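Local structure of putative metal binding protein RUMGNA_00854 (Ruminococcus gnavus, 3U7Z) at residues T60-D63 / S64-Q67. The protein binds calcium ions and is probably a metal-binding transport protein, although its precise biological role is unknown. Sequence-based numbering, arbitrary orientation. Where two conformers were deposited one is given.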
ATOM      1  N   THR A  60      -1.708 -10.093   7.604  1.00  8.40           N
ATOM      2  CA  THR A  60      -0.451  -9.735   8.215  1.00  8.44           C
ATOM      3  C   THR A  60       0.643 -10.587   7.589  1.00 10.35           C
ATOM      4  O   THR A  60       0.535 -11.830   7.532  1.00 13.16           O
ATOM      5  CB  THR A  60      -0.492  -9.973   9.757  1.00 10.80           C
ATOM      6  OG1 THR A  60      -1.492  -9.107  10.319  1.00 11.86           O
ATOM      7  CG2 THR A  60       0.873  -9.644  10.416  1.00 12.45           C
ATOM      8  N   ALA A  61       1.708  -9.937   7.152  1.00  9.56           N
ATOM      9  CA  ALA A  61       2.875 -10.595   6.619  1.00  9.97           C
ATOM     10  C   ALA A  61       3.543 -11.397   7.740  1.00 12.46           C
ATOM     11  O   ALA A  61       3.779 -10.849   8.848  1.00 14.01           O
ATOM     12  CB  ALA A  61       3.864  -9.592   6.040  1.00 11.71           C
ATOM     13  N   ASP A  62       3.981 -12.606   7.402  1.00 13.88           N
ATOM     14  CA  ASP A  62       4.740 -13.465   8.328  1.00 17.51           C
ATOM     15  C   ASP A  62       6.227 -13.217   8.105  1.00 18.00           C
ATOM     16  O   ASP A  62       6.814 -13.718   7.157  1.00 16.61           O
ATOM     17  CB  ASP A  62       4.367 -14.956   8.137  1.00 17.39           C
ATOM     18  CG  ASP A  62       5.198 -15.906   9.018  1.00 21.51           C
ATOM     19  OD1 ASP A  62       5.986 -15.450   9.875  1.00 21.80           O
ATOM     20  OD2 ASP A  62       5.023 -17.126   8.852  1.00 27.21           O
ATOM     21  N   ASP A  63       6.804 -12.436   9.016  1.00 19.68           N
ATOM     22  CA  ASP A  63       8.212 -12.065   9.022  0.50 22.46           C
ATOM     23  C   ASP A  63       9.124 -13.289   8.998  1.00 23.29           C
ATOM     24  O   ASP A  63      10.175 -13.326   8.347  1.00 25.20           O
ATOM     25  CB  ASP A  63       8.480 -11.277  10.310  0.50 25.01           C
ATOM     26  CG  ASP A  63       9.790 -10.611  10.284  0.50 28.33           C
ATOM     27  OD1 ASP A  63      10.237 -10.338   9.145  0.50 33.39           O
ATOM     28  OD2 ASP A  63      10.385 -10.394  11.361  0.50 27.90           O
ATOM     29  N   SER A  64       8.709 -14.298   9.748  1.00 23.44           N
ATOM     30  CA  SER A  64       9.506 -15.524   9.855  1.00 24.41           C
ATOM     31  C   SER A  64       9.598 -16.335   8.545  1.00 23.86           C
ATOM     32  O   SER A  64      10.460 -17.208   8.420  1.00 24.67           O
ATOM     33  CB  SER A  64       8.970 -16.404  10.989  1.00 25.14           C
ATOM     34  OG  SER A  64       7.925 -17.210  10.525  1.00 24.76           O
ATOM     35  N   LYS A  65       8.685 -16.068   7.605  1.00 22.92           N
ATOM     36  CA  LYS A  65       8.733 -16.649   6.248  1.00 22.02           C
ATOM     37  C   LYS A  65       9.171 -15.665   5.194  1.00 20.27           C
ATOM     38  O   LYS A  65       8.977 -15.897   4.003  1.00 22.58           O
ATOM     39  CB  LYS A  65       7.386 -17.233   5.855  1.00 24.60           C
ATOM     40  CG  LYS A  65       7.075 -18.489   6.650  1.00 30.77           C
ATOM     41  CD  LYS A  65       5.832 -19.170   6.135  1.00 35.46           C
ATOM     42  CE  LYS A  65       5.637 -20.558   6.775  1.00 38.02           C
ATOM     43  NZ  LYS A  65       6.653 -21.619   6.445  1.00 42.15           N
ATOM     44  N   GLN A  66       9.820 -14.605   5.632  1.00 19.75           N
ATOM     45  CA  GLN A  66      10.370 -13.608   4.727  1.00 19.10           C
ATOM     46  C   GLN A  66       9.272 -12.960   3.890  1.00 15.73           C
ATOM     47  O   GLN A  66       9.537 -12.564   2.775  1.00 13.46           O
ATOM     48  CB  GLN A  66      11.463 -14.215   3.819  1.00 20.82           C
ATOM     49  CG  GLN A  66      12.446 -15.165   4.549  1.00 28.87           C
ATOM     50  CD  GLN A  66      12.986 -14.608   5.856  1.00 34.61           C
ATOM     51  OE1 GLN A  66      13.345 -13.432   5.938  1.00 42.77           O
ATOM     52  NE2 GLN A  66      13.062 -15.459   6.893  1.00 36.81           N
ATOM     53  N   GLN A  67       8.072 -12.810   4.460  1.00 13.36           N
ATOM     54  CA  GLN A  67       6.991 -12.157   3.732  1.00 13.31           C
ATOM     55  C   GLN A  67       6.992 -10.672   4.023  1.00 10.87           C
ATOM     56  O   GLN A  67       7.356 -10.249   5.120  1.00 11.59           O
ATOM     57  CB  GLN A  67       5.661 -12.723   4.145  1.00 13.54           C
ATOM     58  CG  GLN A  67       5.483 -14.150   3.829  1.00 16.11           C
ATOM     59  CD  GLN A  67       4.179 -14.727   4.304  1.00 18.10           C
ATOM     60  OE1 GLN A  67       3.389 -14.091   4.999  1.00 17.47           O
ATOM     61  NE2 GLN A  67       3.966 -15.990   3.947  1.00 22.51           N
TER
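D62 O faces Q67 N and K65 N where the chain doubles back between strands 59-60 and 67-73, and these two amides reach it from opposite faces of its carbonyl plane, at 3.1 and 3.0 Å. One residue further on, Q66 N donates to D63 O, so two successive i to i+3 bonds shape a short 3-10-like bend. Q66 then takes up a left-handed backbone conformation, after which the chain enters the next strand. The D62 carboxylate lies over the start of this bend. Its chi1 of 176° swings it to where the S64 hydroxyl meets OD1 on the syn side, OG to OD1 2.7 Å. A weak bond from S64 N to OD1 gives an Asx-turn-like geometry, to which the hydroxyl adds the stronger grip; aspartate is short enough to fold back on a serine two residues on. The K65 methylenes pass obliquely by D62 OD2, CG at 3.3 Å, while NZ leads away, 5.4 Å from OD2; lysine's aliphatic part thus suits the carboxylate's flank. Q67 closes the base of the loop: its side chain, extended beyond CG, brings OE1 to D62 N at 2.9 Å with a nearly straight N-H (163°), while NE2 donates to the E99 carboxylate, work that fits a glutamine. Replacing D62 with an alanine would probably leave the S64 hydroxyl and amide without their acceptor and let the start of the bend flex. At this exposed surface, then, the loop holds its shape largely through polar bonds within the turn, with ties to strand 92-99.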